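Local coordinates for protein IclR transcriptional regulator (Thermotoga maritima, PDB 1MKM) that probably binds DNA through a winged helix-turn-helix domain and regulates transcription as a member of the IclR family, at residues B[240-243]-B[244-247]; B[23-26]-B[27-30]; B[168-171]-B[172-175]; B[223-226]-B[227-230]; B[88-91]-B[92-96]. All coordinates share one frame; numbering follows the deposited sequence.

Contact 1. Residues B[240-243]-B[244-247]; sequences AEEI and SRKL
The guanidinium of R245 has E241 CG over one face, 3.8 Å from NE, and E242 OE1 at its edge, near the plane. Neither acid lies flat against it: the carboxylate of E241 is turned 46° from the guanidinium and that of E242 77°. The salt bridge from E241 OE2 to R245 NH2 measures 3.5 Å, and E242 OE1 pairs with R245 NH1 at a long 3.9 Å. E242 is bent at its second torsion, and its other oxygen, OE2, reaches K246 NZ at 3.8 Å, again long. Four charged side chains one helical turn apart, i to i+3 and i to i+4, thus form a salt-bridge network at the end of helix 226-246.

The side of the helix turned to the protein is held otherwise. A240 O accepts twice, from S244 N and from S244 OG; the hydroxyl, 2.6 Å away, comes from above the carbonyl plane while the amide N-H is almost straight at 172°. I243 CG2 lies beside L247 CD1 at 4.0 Å, and both residues rest on I204 of strand 197-205; I243 also touches helix 79-93.

Such long separations between the charged atoms imply charge attraction rather than tight directional bonding, so the acidic and basic side chains probably offset one another's charge along a largely solvent-facing surface.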
loop_
_atom_site.group_PDB
_atom_site.type_symbol
_atom_site.label_atom_id
_atom_site.label_comp_id
_atom_site.label_asym_id
_atom_site.label_seq_id
_atom_site.Cartn_x
_atom_site.Cartn_y
_atom_site.Cartn_z
ATOM N N ALA B 240 -31.821 -19.478 2.824
ATOM C CA ALA B 240 -31.836 -20.898 2.496
ATOM C C ALA B 240 -33.039 -21.204 1.605
ATOM O O ALA B 240 -32.895 -21.671 0.467
ATOM C CB ALA B 240 -31.899 -21.727 3.767
ATOM N N GLU B 241 -34.231 -20.933 2.127
ATOM C CA GLU B 241 -35.458 -21.179 1.388
ATOM C C GLU B 241 -35.408 -20.581 -0.017
ATOM O O GLU B 241 -35.761 -21.244 -0.993
ATOM C CB GLU B 241 -36.655 -20.614 2.161
ATOM C CG GLU B 241 -37.937 -20.573 1.355
ATOM C CD GLU B 241 -39.140 -20.214 2.195
ATOM O OE1 GLU B 241 -39.036 -19.253 2.994
ATOM O OE2 GLU B 241 -40.187 -20.888 2.047
ATOM N N GLU B 242 -34.961 -19.334 -0.120
ATOM C CA GLU B 242 -34.880 -18.667 -1.421
ATOM C C GLU B 242 -33.931 -19.371 -2.380
ATOM O O GLU B 242 -34.258 -19.569 -3.556
ATOM C CB GLU B 242 -34.437 -17.213 -1.251
ATOM C CG GLU B 242 -34.043 -16.533 -2.555
ATOM C CD GLU B 242 -35.218 -16.311 -3.478
ATOM O OE1 GLU B 242 -36.004 -17.256 -3.679
ATOM O OE2 GLU B 242 -35.355 -15.187 -4.008
ATOM N N ILE B 243 -32.750 -19.731 -1.871
ATOM C CA ILE B 243 -31.725 -20.420 -2.655
ATOM C C ILE B 243 -32.215 -21.798 -3.053
ATOM O O ILE B 243 -32.172 -22.167 -4.233
ATOM C CB ILE B 243 -30.410 -20.605 -1.854
ATOM C CG1 ILE B 243 -29.836 -19.243 -1.454
ATOM C CG2 ILE B 243 -29.399 -21.378 -2.687
ATOM C CD1 ILE B 243 -28.796 -19.315 -0.348
ATOM N N SER B 244 -32.670 -22.559 -2.063
ATOM C CA SER B 244 -33.171 -23.903 -2.298
ATOM C C SER B 244 -34.151 -23.898 -3.462
ATOM O O SER B 244 -34.104 -24.771 -4.330
ATOM C CB SER B 244 -33.857 -24.423 -1.045
ATOM O OG SER B 244 -32.995 -24.280 0.066
ATOM N N ARG B 245 -35.032 -22.903 -3.479
ATOM C CA ARG B 245 -36.010 -22.773 -4.549
ATOM C C ARG B 245 -35.329 -22.874 -5.906
ATOM O O ARG B 245 -35.680 -23.729 -6.719
ATOM C CB ARG B 245 -36.742 -21.434 -4.430
ATOM C CG ARG B 245 -37.724 -21.382 -3.280
ATOM C CD ARG B 245 -38.308 -19.998 -3.118
ATOM N NE ARG B 245 -39.390 -19.983 -2.138
ATOM C CZ ARG B 245 -39.981 -18.879 -1.695
ATOM N NH1 ARG B 245 -39.589 -17.692 -2.143
ATOM N NH2 ARG B 245 -40.971 -18.962 -0.815
ATOM N N LYS B 246 -34.352 -22.001 -6.144
ATOM C CA LYS B 246 -33.607 -22.002 -7.400
ATOM C C LYS B 246 -33.107 -23.402 -7.762
ATOM O O LYS B 246 -33.037 -23.759 -8.942
ATOM C CB LYS B 246 -32.423 -21.029 -7.315
ATOM C CG LYS B 246 -32.728 -19.603 -7.777
ATOM C CD LYS B 246 -33.981 -19.053 -7.122
ATOM C CE LYS B 246 -34.178 -17.582 -7.423
ATOM N NZ LYS B 246 -33.165 -16.755 -6.719
ATOM N N LEU B 247 -32.761 -24.192 -6.747
ATOM C CA LEU B 247 -32.289 -25.558 -6.966
ATOM C C LEU B 247 -33.451 -26.481 -7.321
ATOM O O LEU B 247 -33.372 -27.697 -7.137
ATOM C CB LEU B 247 -31.584 -26.093 -5.716
ATOM C CG LEU B 247 -30.101 -25.762 -5.533
ATOM C CD1 LEU B 247 -29.882 -24.263 -5.478
ATOM C CD2 LEU B 247 -29.617 -26.428 -4.260
#

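Contact 2. Residues B[23-26]-B[27-30]; sequences DVSV and SEIA
E28 OE2 accepts the backbone N-H of S25 at 3.1 Å, with an N-H...O angle of 163°, and CG2 of V24 packs 3.3 Å from the same oxygen. The N-H meets the carboxylate from above its plane, 66° out of it. E28 reaches back to this amide because its chain is extended beyond CG (chi2 170°), running from the first turn of helix 26-32 back to the backbone of the N-cap residue. The other oxygen, OE1, forms a salt bridge with R60, so the two ends of the carboxylate serve different partners.

The reciprocal bond runs from E28 N to S25 OG at 3.0 Å; the modelled place of this hydroxyl is less sure, since it sits too near a neighbour. S25 is the N-cap, and its own carbonyl already takes the regular helical bond from I29 N, as V26 O takes the one from A30 N.

Beside this polar pair the packing is apolar. V24 CG2 touches I29 CG1 at 3.8 Å, the two side chains crossing at about a right angle, and V24 CG1 lies 4.0 Å from I29 CD1. Both residues then press on I17 of helix 6-19, while V26 covers V37 and Y41 of helix 37-50. D23 is tied to K56 by a salt bridge, and V24 shares backbone hydrogen bonds with Y61 of the wing strand 61-63.

Together S25 and E28 make a capping box, here starting the short helix that precedes helix 37-50 in the winged helix-turn-helix domain.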
loop_
_atom_site.group_PDB
_atom_site.type_symbol
_atom_site.label_atom_id
_atom_site.label_comp_id
_atom_site.label_asym_id
_atom_site.label_seq_id
_atom_site.Cartn_x
_atom_site.Cartn_y
_atom_site.Cartn_z
ATOM N N ASP B 23 9.153 -15.080 -2.599
ATOM C CA ASP B 23 9.512 -15.692 -3.886
ATOM C C ASP B 23 10.655 -16.704 -3.807
ATOM O O ASP B 23 11.171 -16.985 -2.724
ATOM C CB ASP B 23 9.869 -14.608 -4.896
ATOM C CG ASP B 23 11.013 -13.760 -4.435
ATOM O OD1 ASP B 23 11.208 -12.669 -5.010
ATOM O OD2 ASP B 23 11.717 -14.197 -3.495
ATOM N N VAL B 24 11.055 -17.234 -4.961
ATOM C CA VAL B 24 12.117 -18.234 -5.009
ATOM C C VAL B 24 12.945 -18.175 -6.306
ATOM O O VAL B 24 12.404 -17.964 -7.390
ATOM C CB VAL B 24 11.508 -19.660 -4.867
ATOM C CG1 VAL B 24 10.820 -20.054 -6.151
ATOM C CG2 VAL B 24 12.578 -20.666 -4.496
ATOM N N SER B 25 14.253 -18.388 -6.185
ATOM C CA SER B 25 15.169 -18.364 -7.330
ATOM C C SER B 25 15.372 -19.762 -7.881
ATOM O O SER B 25 15.178 -20.743 -7.165
ATOM C CB SER B 25 16.535 -17.838 -6.908
ATOM O OG SER B 25 17.163 -18.758 -6.028
ATOM N N VAL B 26 15.774 -19.853 -9.146
ATOM C CA VAL B 26 16.022 -21.150 -9.760
ATOM C C VAL B 26 17.013 -21.887 -8.872
ATOM O O VAL B 26 16.870 -23.081 -8.607
ATOM C CB VAL B 26 16.646 -21.013 -11.172
ATOM C CG1 VAL B 26 15.750 -20.184 -12.062
ATOM C CG2 VAL B 26 18.018 -20.375 -11.080
ATOM N N SER B 27 18.018 -21.147 -8.416
ATOM C CA SER B 27 19.067 -21.676 -7.559
ATOM C C SER B 27 18.506 -22.341 -6.312
ATOM O O SER B 27 18.910 -23.446 -5.953
ATOM C CB SER B 27 20.017 -20.545 -7.156
ATOM O OG SER B 27 20.798 -20.893 -6.027
ATOM N N GLU B 28 17.561 -21.666 -5.664
ATOM C CA GLU B 28 16.950 -22.161 -4.436
ATOM C C GLU B 28 16.119 -23.430 -4.610
ATOM O O GLU B 28 16.178 -24.334 -3.774
ATOM C CB GLU B 28 16.111 -21.046 -3.815
ATOM C CG GLU B 28 16.949 -19.839 -3.408
ATOM C CD GLU B 28 16.110 -18.640 -3.013
ATOM O OE1 GLU B 28 16.693 -17.639 -2.535
ATOM O OE2 GLU B 28 14.872 -18.696 -3.184
ATOM N N ILE B 29 15.348 -23.503 -5.691
ATOM C CA ILE B 29 14.542 -24.688 -5.944
ATOM C C ILE B 29 15.458 -25.885 -6.157
ATOM O O ILE B 29 15.225 -26.960 -5.599
ATOM C CB ILE B 29 13.638 -24.506 -7.175
ATOM C CG1 ILE B 29 12.427 -23.658 -6.780
ATOM C CG2 ILE B 29 13.220 -25.869 -7.732
ATOM C CD1 ILE B 29 11.321 -23.627 -7.809
ATOM N N ALA B 30 16.500 -25.692 -6.961
ATOM C CA ALA B 30 17.463 -26.757 -7.227
ATOM C C ALA B 30 17.979 -27.304 -5.887
ATOM O O ALA B 30 17.857 -28.497 -5.596
ATOM C CB ALA B 30 18.625 -26.220 -8.077
#

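Contact 3. Residues B[168-171]-B[172-175]; sequences ITNP and RVLK
I168 approaches the first turn of helix 171-184 with its CG2 methyl, which packs 4.1 Å from V173 CB and 4.2 Å from L174 CB in the run-up to an asparagine N-cap. Its CG2 stands opposite the backbone N (chi1 of CG1 -55°), and the I168 and V173 side chains cross obliquely. I168 also touches E192, and its side chain is about 8 Å from that of D189, which binds zinc in a structure of this protein; no zinc is bound to this chain in the model.

N170 is the N-cap. Its OD1 is gripped twice, by R172 N at 2.6 Å and by V173 N at 3.0 Å, the shorter bond being the more bent of the two. The donors arrive from opposite faces of the amide plane, each tilted about 25° from it. With CG anti to the backbone N (chi1 -178°), the side chain bends over the first turn and meets two N-H groups that the helix cannot pair internally. The amide also lies against V173, whose CG2 is 3.4 Å from N170 OD1, the two side chains crossing at about a right angle. The backbone carbonyl of N170 meanwhile takes the helical bond from L174 N.

P171 opens the helix with a residue that has no N-H to satisfy, and its carbonyl accepts from K175 N. L174 turns to the interior, against Y134 and L160. R172 CB lies 3.0 Å from N170 OD1, beside the doubly used oxygen.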
loop_
_atom_site.group_PDB
_atom_site.type_symbol
_atom_site.label_atom_id
_atom_site.label_comp_id
_atom_site.label_asym_id
_atom_site.label_seq_id
_atom_site.Cartn_x
_atom_site.Cartn_y
_atom_site.Cartn_z
ATOM N N ILE B 168 -18.648 -33.772 19.462
ATOM C CA ILE B 168 -19.447 -34.973 19.704
ATOM C C ILE B 168 -18.770 -36.236 19.152
ATOM O O ILE B 168 -18.503 -36.326 17.953
ATOM C CB ILE B 168 -20.832 -34.840 19.038
ATOM C CG1 ILE B 168 -21.521 -33.565 19.515
ATOM C CG2 ILE B 168 -21.688 -36.046 19.359
ATOM C CD1 ILE B 168 -22.887 -33.342 18.892
ATOM N N THR B 169 -18.506 -37.218 20.015
ATOM C CA THR B 169 -17.860 -38.455 19.574
ATOM C C THR B 169 -18.775 -39.689 19.651
ATOM O O THR B 169 -18.344 -40.807 19.375
ATOM C CB THR B 169 -16.567 -38.722 20.390
ATOM O OG1 THR B 169 -15.748 -37.546 20.389
ATOM C CG2 THR B 169 -15.768 -39.863 19.772
ATOM N N ASN B 170 -20.039 -39.488 20.008
ATOM C CA ASN B 170 -20.974 -40.607 20.114
ATOM C C ASN B 170 -22.109 -40.516 19.101
ATOM O O ASN B 170 -22.915 -39.579 19.129
ATOM C CB ASN B 170 -21.554 -40.691 21.532
ATOM C CG ASN B 170 -22.502 -41.872 21.712
ATOM O OD1 ASN B 170 -23.565 -41.928 21.094
ATOM N ND2 ASN B 170 -22.117 -42.820 22.564
ATOM N N PRO B 171 -22.189 -41.508 18.200
ATOM C CA PRO B 171 -23.203 -41.604 17.144
ATOM C C PRO B 171 -24.654 -41.640 17.619
ATOM O O PRO B 171 -25.562 -41.329 16.849
ATOM C CB PRO B 171 -22.798 -42.871 16.387
ATOM C CG PRO B 171 -22.118 -43.695 17.439
ATOM C CD PRO B 171 -21.283 -42.669 18.158
ATOM N N ARG B 172 -24.885 -42.026 18.871
ATOM C CA ARG B 172 -26.249 -42.056 19.401
ATOM C C ARG B 172 -26.622 -40.616 19.750
ATOM O O ARG B 172 -27.764 -40.184 19.569
ATOM C CB ARG B 172 -26.331 -42.918 20.663
ATOM C CG ARG B 172 -25.830 -44.344 20.509
ATOM C CD ARG B 172 -25.964 -45.080 21.836
ATOM N NE ARG B 172 -25.200 -46.324 21.877
ATOM C CZ ARG B 172 -25.097 -47.101 22.953
ATOM N NH1 ARG B 172 -25.712 -46.761 24.078
ATOM N NH2 ARG B 172 -24.368 -48.211 22.912
ATOM N N VAL B 173 -25.633 -39.882 20.254
ATOM C CA VAL B 173 -25.807 -38.486 20.629
ATOM C C VAL B 173 -25.869 -37.645 19.366
ATOM O O VAL B 173 -26.641 -36.687 19.276
ATOM C CB VAL B 173 -24.630 -37.988 21.464
ATOM C CG1 VAL B 173 -24.916 -36.582 21.961
ATOM C CG2 VAL B 173 -24.374 -38.940 22.617
ATOM N N LEU B 174 -25.037 -38.013 18.396
ATOM C CA LEU B 174 -24.979 -37.319 17.121
ATOM C C LEU B 174 -26.300 -37.505 16.384
ATOM O O LEU B 174 -26.805 -36.573 15.754
ATOM C CB LEU B 174 -23.816 -37.865 16.284
ATOM C CG LEU B 174 -23.387 -37.084 15.036
ATOM C CD1 LEU B 174 -22.037 -37.594 14.569
ATOM C CD2 LEU B 174 -24.435 -37.210 13.935
ATOM N N LYS B 175 -26.860 -38.711 16.468
ATOM C CA LYS B 175 -28.131 -39.017 15.812
ATOM C C LYS B 175 -29.226 -38.173 16.468
ATOM O O LYS B 175 -29.953 -37.449 15.786
ATOM C CB LYS B 175 -28.448 -40.516 15.941
ATOM C CG LYS B 175 -29.444 -41.068 14.910
ATOM C CD LYS B 175 -30.886 -40.657 15.194
ATOM C CE LYS B 175 -31.414 -41.289 16.486
ATOM N NZ LYS B 175 -32.832 -40.924 16.793
#

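Contact 4. Residues B[223-226]-B[227-230]; sequences KFTE and EKIE
T225 OG1 accepts the backbone N-H of K228 at 3.0 Å, with an N-H...O angle of 153°, which makes T225 the N-cap of helix 226-246. The hydroxyl sits between the backbone N and the carbonyl carbon (chi1 55°), which sets the oxygen within bonding distance of K228 N. The carbonyl of T225 takes the helical bond from I229 N at 2.7 Å. A valine here would probably leave K228 N without its capping acceptor and so weaken the start of the helix.

The hydroxyl also lies 3.2 Å from K228 CB. K228 CG in turn comes 3.1 Å from K223 O, so the aliphatic part of the lysine covers the chain leading into the helix. F224, the centre of an inverse gamma turn, probably helps to set that approach: its ring packs edge-to-face with Y232 and rests on M198 and V200 of strand 197-205. That places its side chain about 5 Å from that of C199, a zinc ligand in a structure of this protein. K223 is held from outside by E97 and Q119. I229 CG1 lies at the edge of the F224 ring, near its plane, and 4.2 Å from F224 CB.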
loop_
_atom_site.group_PDB
_atom_site.type_symbol
_atom_site.label_atom_id
_atom_site.label_comp_id
_atom_site.label_asym_id
_atom_site.label_seq_id
_atom_site.Cartn_x
_atom_site.Cartn_y
_atom_site.Cartn_z
ATOM N N LYS B 223 -20.526 -13.629 20.736
ATOM C CA LYS B 223 -21.703 -13.117 20.045
ATOM C C LYS B 223 -22.957 -13.996 20.008
ATOM O O LYS B 223 -24.079 -13.486 20.059
ATOM C CB LYS B 223 -21.323 -12.734 18.610
ATOM C CG LYS B 223 -20.436 -11.489 18.485
ATOM C CD LYS B 223 -20.085 -11.222 17.025
ATOM C CE LYS B 223 -19.085 -10.079 16.889
ATOM N NZ LYS B 223 -18.661 -9.866 15.470
ATOM N N PHE B 224 -22.778 -15.309 19.927
ATOM C CA PHE B 224 -23.917 -16.210 19.826
ATOM C C PHE B 224 -24.736 -16.422 21.099
ATOM O O PHE B 224 -24.538 -17.393 21.836
ATOM C CB PHE B 224 -23.451 -17.550 19.239
ATOM C CG PHE B 224 -22.890 -17.429 17.839
ATOM C CD1 PHE B 224 -21.670 -16.777 17.612
ATOM C CD2 PHE B 224 -23.611 -17.898 16.740
ATOM C CE1 PHE B 224 -21.190 -16.592 16.318
ATOM C CE2 PHE B 224 -23.135 -17.715 15.447
ATOM C CZ PHE B 224 -21.925 -17.060 15.237
ATOM N N THR B 225 -25.658 -15.490 21.345
ATOM C CA THR B 225 -26.553 -15.547 22.498
ATOM C C THR B 225 -27.840 -16.203 22.017
ATOM O O THR B 225 -28.025 -16.398 20.814
ATOM C CB THR B 225 -26.909 -14.135 23.050
ATOM O OG1 THR B 225 -27.445 -13.325 21.995
ATOM C CG2 THR B 225 -25.687 -13.444 23.649
ATOM N N GLU B 226 -28.724 -16.538 22.952
ATOM C CA GLU B 226 -29.995 -17.179 22.622
ATOM C C GLU B 226 -30.707 -16.382 21.526
ATOM O O GLU B 226 -31.162 -16.945 20.524
ATOM C CB GLU B 226 -30.907 -17.239 23.859
ATOM C CG GLU B 226 -30.239 -17.701 25.165
ATOM C CD GLU B 226 -29.927 -19.191 25.204
ATOM O OE1 GLU B 226 -30.847 -20.004 24.967
ATOM O OE2 GLU B 226 -28.763 -19.548 25.487
ATOM N N GLU B 227 -30.808 -15.070 21.738
ATOM C CA GLU B 227 -31.455 -14.178 20.782
ATOM C C GLU B 227 -30.632 -14.001 19.519
ATOM O O GLU B 227 -31.180 -13.967 18.420
ATOM C CB GLU B 227 -31.718 -12.804 21.408
ATOM C CG GLU B 227 -30.627 -12.336 22.349
ATOM C CD GLU B 227 -30.810 -12.891 23.751
ATOM O OE1 GLU B 227 -31.757 -12.452 24.439
ATOM O OE2 GLU B 227 -30.023 -13.771 24.161
ATOM N N LYS B 228 -29.318 -13.875 19.663
ATOM C CA LYS B 228 -28.484 -13.711 18.484
ATOM C C LYS B 228 -28.731 -14.943 17.625
ATOM O O LYS B 228 -29.132 -14.829 16.466
ATOM C CB LYS B 228 -27.013 -13.600 18.877
ATOM C CG LYS B 228 -26.239 -12.551 18.082
ATOM C CD LYS B 228 -26.888 -11.174 18.186
ATOM C CE LYS B 228 -26.015 -10.098 17.554
ATOM N NZ LYS B 228 -26.618 -8.739 17.655
ATOM N N ILE B 229 -28.532 -16.121 18.208
ATOM C CA ILE B 229 -28.763 -17.369 17.492
ATOM C C ILE B 229 -30.079 -17.321 16.723
ATOM O O ILE B 229 -30.106 -17.566 15.516
ATOM C CB ILE B 229 -28.794 -18.569 18.457
ATOM C CG1 ILE B 229 -27.367 -18.939 18.853
ATOM C CG2 ILE B 229 -29.535 -19.732 17.824
ATOM C CD1 ILE B 229 -27.257 -20.062 19.857
ATOM N N GLU B 230 -31.162 -17.011 17.432
ATOM C CA GLU B 230 -32.492 -16.914 16.831
ATOM C C GLU B 230 -32.486 -15.974 15.631
ATOM O O GLU B 230 -33.142 -16.234 14.619
ATOM C CB GLU B 230 -33.507 -16.409 17.865
ATOM C CG GLU B 230 -34.116 -17.497 18.742
ATOM C CD GLU B 230 -35.185 -18.311 18.017
ATOM O OE1 GLU B 230 -36.231 -17.731 17.655
ATOM O OE2 GLU B 230 -34.982 -19.527 17.809
#

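Contact 5. Residues B[88-91]-B[92-96]; sequences LVDI and MKRTG
The ionic contact joins D90 and R94, one turn apart at the C-terminal part of helix 79-93. D90 OD2 lies over one face of the R94 guanidinium, 3.1 Å from NE, and the carboxylate and guanidinium planes are only 21° apart. The oxygen is well out of the guanidinium plane, so charge attraction holds the pair and no N-H points at it. R94 is folded back at chi3 (-66°), which brings the group over the carboxylate. Two further salt bridges tie them to helix 226-246, D90 OD2 to K239 and R94 NH2 to E238.

Among hydrogen bonds, T95 OG1 donates to I91 O at 2.7 Å, and the same hydroxyl accepts from E97 N. With an alanine in place of T95, I91 O is likely to lose this donor and E97 N its acceptor, freeing the turn around this position. K93 N and R94 N bond to V89 O and D90 O in regular helical fashion.

Apolar contacts run alongside: V89 CG1 to K93 CD at 3.8 Å and I91 CG2 to T95 CG2 at 4.2 Å. I91 and M92 both reach V99 of strand 98-105. The last turn of helix 79-93 thus packs on the sheet, and the chain then leads into strand 98-105, beside helix 226-246 in the GAF-like C-terminal domain of IclR proteins.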
loop_
_atom_site.group_PDB
_atom_site.type_symbol
_atom_site.label_atom_id
_atom_site.label_comp_id
_atom_site.label_asym_id
_atom_site.label_seq_id
_atom_site.Cartn_x
_atom_site.Cartn_y
_atom_site.Cartn_z
ATOM N N LEU B 88 -25.573 -14.313 0.268
ATOM C CA LEU B 88 -24.513 -14.440 1.257
ATOM C C LEU B 88 -24.001 -13.053 1.623
ATOM O O LEU B 88 -23.853 -12.731 2.797
ATOM C CB LEU B 88 -23.376 -15.306 0.711
ATOM C CG LEU B 88 -23.768 -16.720 0.258
ATOM C CD1 LEU B 88 -22.550 -17.402 -0.360
ATOM C CD2 LEU B 88 -24.303 -17.548 1.439
ATOM N N VAL B 89 -23.742 -12.232 0.613
ATOM C CA VAL B 89 -23.263 -10.878 0.856
ATOM C C VAL B 89 -24.318 -10.141 1.685
ATOM O O VAL B 89 -23.986 -9.363 2.584
ATOM C CB VAL B 89 -23.009 -10.115 -0.477
ATOM C CG1 VAL B 89 -22.489 -8.723 -0.192
ATOM C CG2 VAL B 89 -21.994 -10.874 -1.333
ATOM N N ASP B 90 -25.591 -10.407 1.405
ATOM C CA ASP B 90 -26.647 -9.751 2.154
ATOM C C ASP B 90 -26.657 -10.235 3.610
ATOM O O ASP B 90 -26.778 -9.425 4.541
ATOM C CB ASP B 90 -28.001 -9.990 1.474
ATOM C CG ASP B 90 -29.146 -9.189 2.115
ATOM O OD1 ASP B 90 -28.939 -8.036 2.568
ATOM O OD2 ASP B 90 -30.268 -9.725 2.143
ATOM N N ILE B 91 -26.506 -11.545 3.805
ATOM C CA ILE B 91 -26.488 -12.110 5.148
ATOM C C ILE B 91 -25.352 -11.487 5.944
ATOM O O ILE B 91 -25.476 -11.283 7.146
ATOM C CB ILE B 91 -26.288 -13.646 5.132
ATOM C CG1 ILE B 91 -27.420 -14.314 4.348
ATOM C CG2 ILE B 91 -26.245 -14.177 6.567
ATOM C CD1 ILE B 91 -27.287 -15.809 4.227
ATOM N N MET B 92 -24.240 -11.188 5.276
ATOM C CA MET B 92 -23.112 -10.588 5.974
ATOM C C MET B 92 -23.359 -9.120 6.334
ATOM O O MET B 92 -22.917 -8.637 7.386
ATOM C CB MET B 92 -21.853 -10.691 5.125
ATOM C CG MET B 92 -20.633 -10.024 5.742
ATOM S SD MET B 92 -20.531 -8.225 5.497
ATOM C CE MET B 92 -20.252 -8.174 3.748
ATOM N N LYS B 93 -24.061 -8.411 5.456
ATOM C CA LYS B 93 -24.342 -7.003 5.688
ATOM C C LYS B 93 -25.454 -6.813 6.704
ATOM O O LYS B 93 -25.552 -5.759 7.334
ATOM C CB LYS B 93 -24.696 -6.326 4.371
ATOM C CG LYS B 93 -23.572 -6.407 3.369
ATOM C CD LYS B 93 -24.036 -5.995 1.990
ATOM C CE LYS B 93 -24.070 -4.495 1.850
ATOM N NZ LYS B 93 -22.700 -3.939 1.993
ATOM N N ARG B 94 -26.281 -7.841 6.878
ATOM C CA ARG B 94 -27.373 -7.765 7.838
ATOM C C ARG B 94 -27.058 -8.438 9.167
ATOM O O ARG B 94 -27.898 -8.449 10.065
ATOM C CB ARG B 94 -28.646 -8.357 7.241
ATOM C CG ARG B 94 -29.028 -7.703 5.930
ATOM C CD ARG B 94 -30.446 -8.027 5.529
ATOM N NE ARG B 94 -30.642 -9.435 5.214
ATOM C CZ ARG B 94 -31.828 -9.984 4.986
ATOM N NH1 ARG B 94 -32.926 -9.241 5.046
ATOM N NH2 ARG B 94 -31.915 -11.271 4.688
ATOM N N THR B 95 -25.856 -8.995 9.300
ATOM C CA THR B 95 -25.465 -9.631 10.553
ATOM C C THR B 95 -24.086 -9.147 10.967
ATOM O O THR B 95 -23.769 -9.095 12.162
ATOM C CB THR B 95 -25.410 -11.163 10.445
ATOM O OG1 THR B 95 -24.323 -11.536 9.590
ATOM C CG2 THR B 95 -26.723 -11.717 9.898
ATOM N N GLY B 96 -23.276 -8.793 9.964
ATOM C CA GLY B 96 -21.925 -8.315 10.202
ATOM C C GLY B 96 -20.974 -9.469 10.453
ATOM O O GLY B 96 -19.791 -9.280 10.749
#

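How the contacts relate
Along the chain the order is contact 2, contact 5, contact 3, contact 4, contact 1. Contact 2 stands alone in the winged helix-turn-helix region, with its centre 43 to 51 Å from those of the others, which all belong to the C-terminal IclR domain. Contacts 4 and 1 lie at the start and end of helix 226-246, centres 24 Å apart. Contact 5 on helix 79-93 is near both, nearest atoms about 5 Å away in each case, and salt bridges join its helix to 226-246. Contact 3 begins another helix, its centre about 24 Å from that of contact 4. Three contacts are N-terminal caps, and two close helices, so they mainly mark helix ends around the six-stranded sheet and the presumed DNA-binding domain.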